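Lipolytic enzyme, G-D-S-L family (Bacteroides thetaiotaomicron, PDB 7BR2) is a gut-bacterial serine esterase of the SGNH (GDSL) hydrolase family that metabolizes the drug diltiazem. Local coordinates at residues Ser28-Gly33 / Met84-Met89; Ile39-Met44 / Leu350-Leu355; Gly57-Asp62 / Asp72-Ser77; Arg161-Gln166 / Phe177-Ala182; Phe220-Gly225 / Met297-Thr302. All coordinates share one frame; numbering follows the deposited sequence.

Interaction 1. Residues Ser28-Gly33 / Met84-Met89; sequences SITDGG and MVTFGM
Ile29 meets Met89 and Thr30 meets Thr86 without any ring between them: the one aromatic of the two segments, Phe87, turns to the other side of residues 84-89. There its ring lies at about 10° to that of Phe117 and is also touched by Ile162 and Gln166 of helix 155-173. The other flat group, the carboxylate of Asp31, looks elsewhere, with OD1 in a salt bridge to Arg364 and OD2 accepting from Gly60 N. What remains is a loose packing of methyl groups, one of them against a hydroxyl. Ile29 CD1 lies 4.2 Å from Met89 CB, and bends of the methionine at chi2 (63°) and chi3 (72°) bring CE to the same distance, so that it folds back beside Ile29, the two chains crossing at about a right angle. The second pair slides past in opposite directions, with the methyl CG2 of Thr86 3.8 Å from Thr30 OG1, a hydroxyl whose hydrogen bond goes to Tyr35. Gly88, with its positive phi, gives the backbone a conformation that a side chain would not tolerate, and the chain then swings Met89 toward helix 28-32. Ser28 OG, at the start of that helix, is hydrogen-bonded to His207, consistent with the Ser-His-Asp triad of this family, so the packing joins the helix that carries the probable nucleophile to the end of the adjoining central strand, as in SGNH hydrolases.

Interaction 2. Residues Ile39-Met44 / Leu350-Leu355; sequences IWLYYM and LTIMHL
Leu41 and Met353 bring together two roughly antiparallel helices, 35-46 of the SGNH hydrolase domain and the long helix 344-377, in a buried helix-helix packing. The axes of residues 39-44 and 350-355 run at 142° to each other and approach to 10.5 Å, a separation spanned by aliphatic side chains. The main bump is the forked end of Leu41. With CG anti to the backbone N (chi1 -178°), the fork is thrown out toward the other helix and straddles the junction between Ile352 and Met353. One prong, CD1, presses against the main chain, 3.9 Å from Met353 CA. The same methyl lies 4.1 Å from Ile352 CG2, while the other prong, CD2, rests 4.0 Å from Met353 CG. In return, Ile352 CG2 enters the shallow hollow between Leu41 and Met44, residues one turn apart on their helix, and reaches Met44 CB at 4.3 Å. Beyond CG, Met353 leads away from the contact, leaving only the base of its chain in it. Asn356, Tyr272 and Ile434 close the surroundings: Leu41 also touches the first two, and Met44 touches Asn356 and, on helix 417-437, Ile434. Past CB, the chain of Met44 runs out nearly extended to cover its own neighbour, Trp40, whose NE1 is hydrogen-bonded to Tyr435 OH. The methionine CE stands 3.4 Å above the plane of the Trp40 ring, directly over its centre.

Interaction 3. Residues Gly57-Asp62 / Asp72-Ser77; sequences GGIGGD and DGDIFS
The strand-to-turn junction after strand 53-58, part of the SGNH alpha/beta fold, is covered by the end of the next helix, 64-75, where Ile75 meets Gly57 and Asp74 meets Ile59. The turn itself is type II, from Ile59 to Asp62, and includes Gly61, whose positive phi calls for glycine; in SGNH relatives a glycine after this strand lends its N-H to the oxyanion hole, and a glycine of this turn may do the same. The approach of Ile75 is made by its CD1 methyl, which the bent chain (chi1 -60°, chi2 -59°) carries to within 4.1 Å of Gly57 O. That methyl is also 4.2 Å from Gly57 CA, and a beta carbon on Gly57 would point toward the helix and collide with it. Beside this, Ile59 CD1 passes loosely, 4.2 Å from Asp74 OD2. The polar atoms are gathered by Arg70, which forms salt bridges to both Asp62 and Asp74 and a hydrogen bond to Gly57 O. The two carboxylates lie 6.4 Å apart, OD2 of Asp62 to OD2 of Asp74, a repulsion this guanidinium is likely to offset. Asp74 OD2 has a further salt bridge, to Arg367 of helix 344-377, and Ile59 packs on Ala370 and Trp371 there. Behind the contact, strand 53-58 forms one edge of the parallel sheet, hydrogen-bonded through its backbone to strand 21-26, while Ile75 also reaches Leu83 of strand 82-85.

Interaction 4. Residues Arg161-Gln166 / Phe177-Ala182; sequences RIIEYQ and FTDWNA
Ile163 carries most of the packing, facing Phe177, Asp179 and Asn181 within a beta-alpha-beta unit in which residues 161-166 of helix 155-173 run nearly antiparallel to strand residues 177-179. The apolar part is an edge contact: the CG2 methyl of Ile163 lies in the plane of the Phe177 ring, 3.7 Å from CZ. With its CG anti to the backbone N (chi1 174°), Phe177 reaches back to the helix, where CE2 also borders Ile163 O at 3.7 Å and Gln166 CB at 4.3 Å. The second branch of Ile163 ends on a polar side chain, CD1 lying 3.5 Å from both CB and ND2 of Asn181, whose amide oxygen is bonded to Asn156. The capping hydrogen bonds lie within residues 177-182. Asp179 caps the start of helix 181-194, with OD1 accepting from Asn181 N (2.8 Å) and OD2 from Ala182 N (3.1 Å), both amides standing well above the carboxylate plane, by 65° and 51°. With alanine in place of Asp179 both acceptors go, which is likely to leave the amides of Asn181 and Ala182 without their cap and the Ile163 methyls less covered. Since OD1 lies 3.7 Å from Ile163 CG2, the carboxylate is shielded on that side by hydrocarbon. The helix start probably stabilises its negative charge, so that an ionised group can be tolerated against an aliphatic surface.

Interaction 5. Residues Phe220-Gly225 / Met297-Thr302; sequences FLKAQG and MEEMNT
Met300 drives its terminal methyl against helix 210-223, where CE lies 3.6 Å from Leu221 CB and 3.3 Å from Lys222 N. The methyl also borders Lys222 CB at 3.7 Å, while the sulfur, one bond back, is 3.8 Å from Leu221 CB. The chain, extended beyond CG, spans the distance from its own short helix, 296-300. Next to it, the aliphatic part of Lys222 passes Glu299, CD being 3.9 Å from OE1, an oxygen hydrogen-bonded to Tyr218 OH. Further out, Gly225 is the C-prime residue of a Schellman motif that ends helix 210-223, with Phe226 N bonding to Leu221 O and Gly225 N to Lys222 O. On the other side, Met297 O takes both Asn301 N and Thr302 OG1, and Arg46 binds Met300 O. Replacing Met300 by alanine removes the thioether and would probably open a gap over Leu221 and the Lys222 backbone. The contact thus rests on a methyl thioether meeting hydrocarbon and backbone; with Lys222 NZ 4.7 Å from Glu299 OE1, any charge attraction acts at longer range.

In the fold
All touching residues are buried in interactions 1, 2 and 3, while interactions 4 (Phe177, Asp179) and 5 (Lys222) reach partly exposed ground. Interactions 1, 3 and 4 belong to the SGNH domain and reach one parallel sheet: interaction 3 on one edge strand, interaction 4 on the other, interaction 1 between them at the likely active site, touching both. Interactions 2 and 5 join this domain to later parts of the chain and meet where Tyr43 OH probably bonds Gln224 OE1. Helix 344-377 recurs: apolar in interaction 2, and bringing arginines to the aspartates beside interactions 1 and 3. Interactions 1, 2 and 5 rest mainly on aliphatic and methionine groups, whereas interactions 3 and 4 set aspartates against isoleucines.

Interaction 1. Residues Ser28-Gly33 / Met84-Met89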
# COMPACT_ATOMS: atom_id res chain seq x y z
N SER A 28 -13.60 -1.32 -4.42
CA SER A 28 -13.29 -2.51 -3.63
C SER A 28 -11.81 -2.78 -3.58
O SER A 28 -11.32 -3.36 -2.61
CB SER A 28 -14.02 -3.75 -4.14
OG SER A 28 -13.90 -3.87 -5.55
N ILE A 29 -11.07 -2.41 -4.62
CA ILE A 29 -9.63 -2.62 -4.59
C ILE A 29 -9.01 -1.85 -3.42
O ILE A 29 -8.18 -2.38 -2.68
CB ILE A 29 -9.01 -2.21 -5.94
CG1 ILE A 29 -9.57 -3.15 -7.03
CG2 ILE A 29 -7.49 -2.25 -5.87
CD1 ILE A 29 -9.51 -2.60 -8.44
N THR A 30 -9.48 -0.62 -3.20
CA THR A 30 -9.09 0.18 -2.04
C THR A 30 -9.73 -0.35 -0.76
O THR A 30 -9.05 -0.54 0.25
CB THR A 30 -9.50 1.63 -2.27
OG1 THR A 30 -8.85 2.12 -3.45
CG2 THR A 30 -9.18 2.49 -1.06
N ASP A 31 -11.04 -0.58 -0.80
CA ASP A 31 -11.80 -0.97 0.39
C ASP A 31 -11.22 -2.22 1.04
O ASP A 31 -10.83 -2.20 2.21
CB ASP A 31 -13.26 -1.17 -0.01
CG ASP A 31 -14.18 -1.51 1.17
OD1 ASP A 31 -13.71 -1.54 2.32
OD2 ASP A 31 -15.39 -1.66 0.92
N GLY A 32 -11.11 -3.30 0.27
CA GLY A 32 -10.64 -4.55 0.81
C GLY A 32 -9.16 -4.81 0.66
O GLY A 32 -8.69 -5.87 1.07
N GLY A 33 -8.40 -3.88 0.07
CA GLY A 33 -7.00 -4.09 -0.19
C GLY A 33 -6.06 -3.40 0.79
O GLY A 33 -6.46 -2.61 1.64
N MET A 84 -6.07 11.10 -2.58
CA MET A 84 -5.87 10.30 -3.77
C MET A 84 -7.22 9.78 -4.26
O MET A 84 -8.05 9.34 -3.46
CB MET A 84 -4.91 9.15 -3.49
CG MET A 84 -3.43 9.54 -3.57
SD MET A 84 -2.89 10.82 -2.40
CE MET A 84 -3.19 10.04 -0.81
N VAL A 85 -7.45 9.84 -5.57
CA VAL A 85 -8.73 9.52 -6.19
C VAL A 85 -8.51 8.48 -7.28
O VAL A 85 -7.75 8.72 -8.22
CB VAL A 85 -9.43 10.77 -6.75
CG1 VAL A 85 -10.78 10.43 -7.36
CG2 VAL A 85 -9.57 11.86 -5.68
N THR A 86 -9.12 7.30 -7.13
CA THR A 86 -9.04 6.22 -8.11
C THR A 86 -10.41 5.59 -8.30
O THR A 86 -11.17 5.43 -7.34
CB THR A 86 -8.02 5.15 -7.68
OG1 THR A 86 -7.86 4.21 -8.75
CG2 THR A 86 -8.48 4.42 -6.41
N PHE A 87 -10.73 5.26 -9.55
CA PHE A 87 -12.03 4.69 -9.89
C PHE A 87 -11.95 4.16 -11.31
O PHE A 87 -10.95 4.34 -12.01
CB PHE A 87 -13.17 5.72 -9.76
CG PHE A 87 -13.09 6.83 -10.78
CD1 PHE A 87 -12.11 7.80 -10.70
CD2 PHE A 87 -14.00 6.88 -11.83
CE1 PHE A 87 -12.04 8.81 -11.64
CE2 PHE A 87 -13.93 7.88 -12.77
CZ PHE A 87 -12.95 8.85 -12.68
N GLY A 88 -13.02 3.48 -11.73
CA GLY A 88 -13.12 3.03 -13.11
C GLY A 88 -13.34 1.53 -13.25
O GLY A 88 -13.88 1.10 -14.27
N MET A 89 -12.87 0.74 -12.29
CA MET A 89 -13.05 -0.71 -12.43
C MET A 89 -14.53 -1.08 -12.52
O MET A 89 -14.92 -1.94 -13.32
CB MET A 89 -12.36 -1.45 -11.29
CG MET A 89 -12.48 -2.97 -11.40
SD MET A 89 -11.71 -3.73 -12.86
CE MET A 89 -9.96 -3.57 -12.49

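Interaction 2. Residues Ile39-Met44 / Leu350-Leu355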
# COMPACT_ATOMS: atom_id res chain seq x y z
N ILE A 39 1.79 1.30 2.01
CA ILE A 39 2.40 2.63 1.88
C ILE A 39 2.65 3.26 3.25
O ILE A 39 3.73 3.81 3.52
CB ILE A 39 1.53 3.53 0.99
CG1 ILE A 39 1.50 3.04 -0.46
CG2 ILE A 39 2.03 4.96 1.04
CD1 ILE A 39 0.40 3.73 -1.32
N TRP A 40 1.64 3.21 4.12
CA TRP A 40 1.84 3.71 5.48
C TRP A 40 2.96 2.95 6.17
O TRP A 40 3.78 3.56 6.87
CB TRP A 40 0.53 3.62 6.28
CG TRP A 40 0.48 4.53 7.49
CD1 TRP A 40 1.47 5.36 7.96
CD2 TRP A 40 -0.64 4.71 8.38
NE1 TRP A 40 1.04 6.02 9.08
CE2 TRP A 40 -0.25 5.64 9.36
CE3 TRP A 40 -1.93 4.16 8.45
CZ2 TRP A 40 -1.10 6.04 10.40
CZ3 TRP A 40 -2.78 4.55 9.48
CH2 TRP A 40 -2.36 5.49 10.44
N LEU A 41 3.03 1.63 5.97
CA LEU A 41 4.12 0.84 6.55
C LEU A 41 5.48 1.36 6.11
O LEU A 41 6.44 1.42 6.90
CB LEU A 41 3.95 -0.63 6.16
CG LEU A 41 4.97 -1.63 6.70
CD1 LEU A 41 4.97 -1.58 8.21
CD2 LEU A 41 4.63 -3.06 6.21
N TYR A 42 5.60 1.72 4.84
CA TYR A 42 6.84 2.34 4.38
C TYR A 42 7.14 3.60 5.18
O TYR A 42 8.26 3.79 5.68
CB TYR A 42 6.77 2.67 2.90
CG TYR A 42 8.05 3.27 2.37
CD1 TYR A 42 9.08 2.47 1.93
CD2 TYR A 42 8.22 4.66 2.33
CE1 TYR A 42 10.26 3.02 1.44
CE2 TYR A 42 9.39 5.21 1.84
CZ TYR A 42 10.40 4.39 1.40
OH TYR A 42 11.57 4.93 0.92
N TYR A 43 6.16 4.50 5.31
CA TYR A 43 6.45 5.74 6.03
C TYR A 43 6.73 5.48 7.51
O TYR A 43 7.53 6.20 8.12
CB TYR A 43 5.28 6.72 5.91
CG TYR A 43 5.27 7.50 4.62
CD1 TYR A 43 4.77 6.95 3.45
CD2 TYR A 43 5.79 8.79 4.58
CE1 TYR A 43 4.77 7.68 2.27
CE2 TYR A 43 5.80 9.52 3.41
CZ TYR A 43 5.29 8.96 2.26
OH TYR A 43 5.29 9.70 1.09
N MET A 44 6.16 4.41 8.09
CA MET A 44 6.36 4.15 9.50
C MET A 44 7.76 3.63 9.77
O MET A 44 8.32 3.88 10.84
CB MET A 44 5.36 3.10 10.02
CG MET A 44 3.86 3.44 9.95
SD MET A 44 2.86 1.93 10.08
CE MET A 44 1.24 2.61 10.51
N LEU A 350 9.17 -6.12 11.79
CA LEU A 350 8.07 -7.07 11.71
C LEU A 350 7.03 -6.81 12.81
O LEU A 350 5.82 -6.94 12.57
CB LEU A 350 8.60 -8.50 11.82
CG LEU A 350 9.30 -9.17 10.63
CD1 LEU A 350 9.82 -10.54 11.07
CD2 LEU A 350 8.38 -9.34 9.41
N THR A 351 7.50 -6.48 14.02
CA THR A 351 6.59 -6.06 15.08
C THR A 351 5.68 -4.94 14.61
O THR A 351 4.45 -4.99 14.78
CB THR A 351 7.40 -5.61 16.30
OG1 THR A 351 8.36 -6.61 16.65
CG2 THR A 351 6.46 -5.34 17.46
N ILE A 352 6.28 -3.91 14.01
CA ILE A 352 5.50 -2.79 13.47
C ILE A 352 4.53 -3.27 12.39
O ILE A 352 3.39 -2.80 12.31
CB ILE A 352 6.45 -1.71 12.94
CG1 ILE A 352 7.14 -1.04 14.12
CG2 ILE A 352 5.68 -0.68 12.11
CD1 ILE A 352 8.49 -0.51 13.79
N MET A 353 4.97 -4.19 11.53
CA MET A 353 4.14 -4.68 10.44
C MET A 353 2.88 -5.37 10.98
O MET A 353 1.78 -5.18 10.44
CB MET A 353 4.94 -5.66 9.57
CG MET A 353 4.16 -6.37 8.47
SD MET A 353 5.04 -7.80 7.78
CE MET A 353 4.70 -9.10 8.97
N HIS A 354 3.05 -6.18 12.02
CA HIS A 354 1.91 -6.88 12.61
C HIS A 354 0.94 -5.90 13.28
O HIS A 354 -0.28 -6.02 13.13
CB HIS A 354 2.39 -7.92 13.62
CG HIS A 354 3.10 -9.08 13.01
ND1 HIS A 354 2.59 -9.78 11.93
CD2 HIS A 354 4.26 -9.70 13.34
CE1 HIS A 354 3.41 -10.77 11.63
NE2 HIS A 354 4.44 -10.73 12.46
N LEU A 355 1.49 -4.93 14.03
CA LEU A 355 0.64 -3.88 14.61
C LEU A 355 -0.17 -3.18 13.52
O LEU A 355 -1.38 -2.94 13.69
CB LEU A 355 1.51 -2.88 15.37
CG LEU A 355 2.13 -3.42 16.66
CD1 LEU A 355 3.24 -2.51 17.17
CD2 LEU A 355 1.07 -3.62 17.74

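Interaction 3. Residues Gly57-Asp62 / Asp72-Ser77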
# COMPACT_ATOMS: atom_id res chain seq x y z
N GLY A 57 -10.37 5.00 2.14
CA GLY A 57 -11.66 5.56 1.78
C GLY A 57 -12.26 4.81 0.61
O GLY A 57 -12.82 5.40 -0.33
N GLY A 58 -12.10 3.49 0.62
CA GLY A 58 -12.68 2.63 -0.38
C GLY A 58 -13.99 2.06 0.14
O GLY A 58 -14.13 1.81 1.33
N ILE A 59 -14.94 1.88 -0.78
CA ILE A 59 -16.15 1.11 -0.54
C ILE A 59 -16.38 0.20 -1.74
O ILE A 59 -16.42 0.68 -2.88
CB ILE A 59 -17.38 2.01 -0.30
CG1 ILE A 59 -17.19 2.87 0.95
CG2 ILE A 59 -18.64 1.19 -0.21
CD1 ILE A 59 -18.42 3.59 1.39
N GLY A 60 -16.51 -1.10 -1.49
CA GLY A 60 -16.69 -2.03 -2.60
C GLY A 60 -17.94 -1.72 -3.41
O GLY A 60 -19.00 -1.41 -2.87
N GLY A 61 -17.80 -1.83 -4.74
CA GLY A 61 -18.89 -1.59 -5.66
C GLY A 61 -19.01 -0.17 -6.16
O GLY A 61 -19.83 0.08 -7.06
N ASP A 62 -18.26 0.79 -5.60
CA ASP A 62 -18.47 2.20 -5.95
C ASP A 62 -18.08 2.52 -7.39
O ASP A 62 -17.09 2.01 -7.93
CB ASP A 62 -17.66 3.12 -5.03
CG ASP A 62 -18.38 3.43 -3.71
OD1 ASP A 62 -19.35 2.72 -3.36
OD2 ASP A 62 -18.00 4.42 -3.04
N ASP A 72 -18.90 14.32 1.23
CA ASP A 72 -19.07 15.13 2.44
C ASP A 72 -18.95 14.29 3.71
O ASP A 72 -18.21 14.64 4.64
CB ASP A 72 -20.42 15.86 2.45
CG ASP A 72 -20.46 17.08 1.56
OD1 ASP A 72 -19.47 17.83 1.51
OD2 ASP A 72 -21.52 17.33 0.94
N GLY A 73 -19.69 13.18 3.78
CA GLY A 73 -19.81 12.39 4.99
C GLY A 73 -18.72 11.37 5.23
O GLY A 73 -18.60 10.84 6.34
N ASP A 74 -17.96 11.02 4.20
CA ASP A 74 -17.00 9.94 4.33
C ASP A 74 -15.58 10.32 3.95
O ASP A 74 -14.64 9.71 4.48
CB ASP A 74 -17.47 8.75 3.48
CG ASP A 74 -16.57 7.55 3.61
OD1 ASP A 74 -16.31 7.15 4.77
OD2 ASP A 74 -16.19 6.95 2.57
N ILE A 75 -15.38 11.33 3.12
CA ILE A 75 -14.06 11.70 2.62
C ILE A 75 -13.62 13.05 3.19
O ILE A 75 -12.61 13.14 3.90
CB ILE A 75 -14.04 11.71 1.08
CG1 ILE A 75 -14.38 10.31 0.55
CG2 ILE A 75 -12.70 12.14 0.56
CD1 ILE A 75 -13.44 9.23 1.00
N PHE A 76 -14.33 14.13 2.86
CA PHE A 76 -14.01 15.44 3.40
C PHE A 76 -14.16 15.47 4.92
O PHE A 76 -13.55 16.31 5.59
CB PHE A 76 -14.90 16.51 2.75
CG PHE A 76 -14.73 16.63 1.25
CD1 PHE A 76 -13.61 16.09 0.63
CD2 PHE A 76 -15.69 17.26 0.48
CE1 PHE A 76 -13.45 16.19 -0.74
CE2 PHE A 76 -15.54 17.36 -0.89
CZ PHE A 76 -14.41 16.83 -1.50
N SER A 77 -15.01 14.60 5.46
CA SER A 77 -15.20 14.50 6.89
C SER A 77 -13.92 14.10 7.59
O SER A 77 -13.77 14.35 8.79
CB SER A 77 -16.29 13.48 7.21
OG SER A 77 -15.97 12.21 6.66

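Interaction 4. Residues Arg161-Gln166 / Phe177-Ala182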
# COMPACT_ATOMS: atom_id res chain seq x y z
N ARG A 161 -9.26 4.83 -20.89
CA ARG A 161 -9.88 6.10 -21.31
C ARG A 161 -10.25 6.95 -20.11
O ARG A 161 -10.03 8.17 -20.10
CB ARG A 161 -11.11 5.83 -22.17
CG ARG A 161 -10.83 5.43 -23.59
CD ARG A 161 -12.13 5.32 -24.37
NE ARG A 161 -12.63 6.62 -24.80
CZ ARG A 161 -13.85 6.82 -25.28
NH1 ARG A 161 -14.70 5.79 -25.38
NH2 ARG A 161 -14.23 8.03 -25.67
N ILE A 162 -10.87 6.33 -19.10
CA ILE A 162 -11.19 7.07 -17.88
C ILE A 162 -9.91 7.63 -17.24
O ILE A 162 -9.86 8.79 -16.80
CB ILE A 162 -11.99 6.18 -16.90
CG1 ILE A 162 -13.30 5.72 -17.54
CG2 ILE A 162 -12.27 6.93 -15.60
CD1 ILE A 162 -14.06 4.69 -16.74
N ILE A 163 -8.85 6.83 -17.22
CA ILE A 163 -7.60 7.29 -16.62
C ILE A 163 -7.01 8.46 -17.40
O ILE A 163 -6.46 9.39 -16.81
CB ILE A 163 -6.62 6.11 -16.50
CG1 ILE A 163 -7.20 5.08 -15.54
CG2 ILE A 163 -5.27 6.62 -16.03
CD1 ILE A 163 -6.37 3.85 -15.35
N GLU A 164 -7.15 8.45 -18.73
CA GLU A 164 -6.68 9.59 -19.52
C GLU A 164 -7.50 10.84 -19.23
O GLU A 164 -6.96 11.95 -19.17
CB GLU A 164 -6.70 9.26 -21.01
CG GLU A 164 -5.33 8.91 -21.61
CD GLU A 164 -4.22 9.90 -21.21
OE1 GLU A 164 -4.30 11.09 -21.61
OE2 GLU A 164 -3.26 9.49 -20.51
N TYR A 165 -8.81 10.68 -19.04
CA TYR A 165 -9.60 11.83 -18.62
C TYR A 165 -9.12 12.37 -17.27
O TYR A 165 -9.03 13.59 -17.07
CB TYR A 165 -11.08 11.48 -18.56
CG TYR A 165 -11.93 12.72 -18.49
CD1 TYR A 165 -12.13 13.39 -17.29
CD2 TYR A 165 -12.51 13.25 -19.63
CE1 TYR A 165 -12.89 14.54 -17.21
CE2 TYR A 165 -13.29 14.40 -19.57
CZ TYR A 165 -13.47 15.04 -18.36
OH TYR A 165 -14.23 16.18 -18.30
N GLN A 166 -8.78 11.46 -16.35
CA GLN A 166 -8.19 11.88 -15.08
C GLN A 166 -6.89 12.66 -15.30
O GLN A 166 -6.70 13.73 -14.71
CB GLN A 166 -7.90 10.67 -14.20
CG GLN A 166 -9.07 10.13 -13.44
CD GLN A 166 -8.65 8.99 -12.55
OE1 GLN A 166 -8.45 7.87 -13.03
NE2 GLN A 166 -8.48 9.26 -11.27
N PHE A 177 -0.50 13.58 -10.77
CA PHE A 177 -1.06 12.40 -11.41
C PHE A 177 -0.05 11.27 -11.33
O PHE A 177 1.15 11.47 -11.57
CB PHE A 177 -1.42 12.67 -12.88
CG PHE A 177 -1.87 11.44 -13.63
CD1 PHE A 177 -0.95 10.59 -14.26
CD2 PHE A 177 -3.23 11.12 -13.71
CE1 PHE A 177 -1.37 9.44 -14.93
CE2 PHE A 177 -3.66 9.97 -14.40
CZ PHE A 177 -2.72 9.14 -15.00
N THR A 178 -0.55 10.07 -11.04
CA THR A 178 0.22 8.84 -11.17
C THR A 178 -0.72 7.74 -11.64
O THR A 178 -1.93 7.83 -11.46
CB THR A 178 0.90 8.46 -9.86
OG1 THR A 178 1.74 7.32 -10.08
CG2 THR A 178 -0.14 8.11 -8.80
N ASP A 179 -0.16 6.71 -12.26
CA ASP A 179 -0.96 5.68 -12.89
C ASP A 179 -0.48 4.30 -12.47
O ASP A 179 0.73 4.03 -12.50
CB ASP A 179 -0.92 5.81 -14.42
CG ASP A 179 -1.78 4.77 -15.12
OD1 ASP A 179 -2.81 4.34 -14.54
OD2 ASP A 179 -1.43 4.39 -16.26
N TRP A 180 -1.41 3.45 -12.03
CA TRP A 180 -1.09 2.05 -11.80
C TRP A 180 -1.33 1.18 -13.03
O TRP A 180 -0.79 0.08 -13.11
CB TRP A 180 -1.91 1.48 -10.64
CG TRP A 180 -1.50 1.86 -9.22
CD1 TRP A 180 -0.26 1.76 -8.66
CD2 TRP A 180 -2.37 2.36 -8.19
NE1 TRP A 180 -0.29 2.19 -7.35
CE2 TRP A 180 -1.58 2.56 -7.04
CE3 TRP A 180 -3.73 2.66 -8.14
CZ2 TRP A 180 -2.11 3.04 -5.85
CZ3 TRP A 180 -4.26 3.16 -6.95
CH2 TRP A 180 -3.45 3.34 -5.82
N ASN A 181 -2.16 1.64 -13.96
CA ASN A 181 -2.68 0.77 -15.01
C ASN A 181 -1.58 0.34 -15.97
O ASN A 181 -1.33 -0.86 -16.15
CB ASN A 181 -3.81 1.49 -15.75
CG ASN A 181 -4.74 0.54 -16.46
OD1 ASN A 181 -4.35 -0.11 -17.42
ND2 ASN A 181 -5.98 0.44 -15.98
N ALA A 182 -0.88 1.31 -16.57
CA ALA A 182 0.19 0.98 -17.51
C ALA A 182 1.29 0.15 -16.88
O ALA A 182 1.60 -0.92 -17.42
CB ALA A 182 0.74 2.27 -18.14

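Interaction 5. Residues Phe220-Gly225 / Met297-Thr302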
# COMPACT_ATOMS: atom_id res chain seq x y z
N PHE A 220 3.45 3.53 -6.10
CA PHE A 220 3.11 4.84 -5.55
C PHE A 220 4.30 5.44 -4.83
O PHE A 220 4.54 6.65 -4.92
CB PHE A 220 1.89 4.73 -4.62
CG PHE A 220 1.33 6.05 -4.19
CD1 PHE A 220 0.30 6.65 -4.91
CD2 PHE A 220 1.82 6.70 -3.08
CE1 PHE A 220 -0.21 7.88 -4.51
CE2 PHE A 220 1.31 7.92 -2.67
CZ PHE A 220 0.29 8.51 -3.39
N LEU A 221 5.08 4.61 -4.14
CA LEU A 221 6.28 5.11 -3.49
C LEU A 221 7.31 5.56 -4.51
O LEU A 221 8.03 6.55 -4.29
CB LEU A 221 6.87 4.02 -2.59
CG LEU A 221 5.96 3.67 -1.41
CD1 LEU A 221 6.45 2.42 -0.71
CD2 LEU A 221 5.89 4.86 -0.46
N LYS A 222 7.39 4.88 -5.65
CA LYS A 222 8.30 5.32 -6.71
C LYS A 222 7.83 6.65 -7.29
O LYS A 222 8.64 7.54 -7.57
CB LYS A 222 8.45 4.22 -7.78
CG LYS A 222 9.24 4.63 -9.04
CD LYS A 222 9.79 3.40 -9.82
CE LYS A 222 8.92 3.16 -11.03
NZ LYS A 222 9.34 2.00 -11.85
N ALA A 223 6.52 6.82 -7.44
CA ALA A 223 5.98 8.10 -7.87
C ALA A 223 6.24 9.20 -6.85
O ALA A 223 6.19 10.39 -7.20
CB ALA A 223 4.48 7.99 -8.15
N GLN A 224 6.49 8.86 -5.59
CA GLN A 224 6.87 9.85 -4.60
C GLN A 224 8.39 10.02 -4.49
O GLN A 224 8.86 10.71 -3.57
CB GLN A 224 6.27 9.49 -3.23
CG GLN A 224 4.74 9.56 -3.20
CD GLN A 224 4.17 9.50 -1.78
OE1 GLN A 224 4.49 8.59 -1.02
NE2 GLN A 224 3.31 10.45 -1.43
N GLY A 225 9.15 9.42 -5.39
CA GLY A 225 10.57 9.68 -5.45
C GLY A 225 11.44 8.88 -4.51
O GLY A 225 12.53 9.33 -4.16
N MET A 297 13.41 -5.06 -3.60
CA MET A 297 14.57 -5.13 -2.71
C MET A 297 15.67 -4.17 -3.15
O MET A 297 16.26 -3.47 -2.32
CB MET A 297 15.08 -6.56 -2.66
CG MET A 297 14.08 -7.51 -2.05
SD MET A 297 13.52 -6.94 -0.43
CE MET A 297 14.95 -7.38 0.56
N GLU A 298 15.96 -4.14 -4.45
CA GLU A 298 17.05 -3.31 -4.95
C GLU A 298 16.71 -1.82 -4.88
O GLU A 298 17.57 -0.99 -4.56
CB GLU A 298 17.40 -3.71 -6.39
CG GLU A 298 17.82 -5.17 -6.54
CD GLU A 298 16.64 -6.09 -6.81
OE1 GLU A 298 15.56 -5.87 -6.22
OE2 GLU A 298 16.80 -7.04 -7.60
N GLU A 299 15.46 -1.45 -5.19
CA GLU A 299 15.15 -0.03 -5.29
C GLU A 299 14.70 0.58 -3.96
O GLU A 299 14.92 1.78 -3.74
CB GLU A 299 14.07 0.22 -6.35
CG GLU A 299 14.57 -0.07 -7.75
CD GLU A 299 13.56 0.23 -8.84
OE1 GLU A 299 12.58 0.95 -8.58
OE2 GLU A 299 13.74 -0.28 -9.97
N MET A 300 14.10 -0.21 -3.07
CA MET A 300 13.47 0.35 -1.88
C MET A 300 13.74 -0.40 -0.59
O MET A 300 13.31 0.07 0.46
CB MET A 300 11.95 0.46 -2.05
CG MET A 300 11.53 1.50 -3.04
SD MET A 300 9.74 1.66 -3.15
CE MET A 300 9.64 2.75 -4.57
N ASN A 301 14.39 -1.56 -0.62
CA ASN A 301 14.66 -2.29 0.61
C ASN A 301 16.09 -2.77 0.64
O ASN A 301 16.37 -3.95 0.84
CB ASN A 301 13.69 -3.45 0.80
CG ASN A 301 13.45 -3.75 2.26
OD1 ASN A 301 13.82 -2.96 3.13
ND2 ASN A 301 12.86 -4.90 2.54
N THR A 302 17.04 -1.84 0.47
CA THR A 302 18.47 -2.15 0.52
C THR A 302 19.10 -1.51 1.76
O THR A 302 19.27 -0.28 1.83
CB THR A 302 19.17 -1.68 -0.75
OG1 THR A 302 18.70 -2.46 -1.86
CG2 THR A 302 20.67 -1.85 -0.63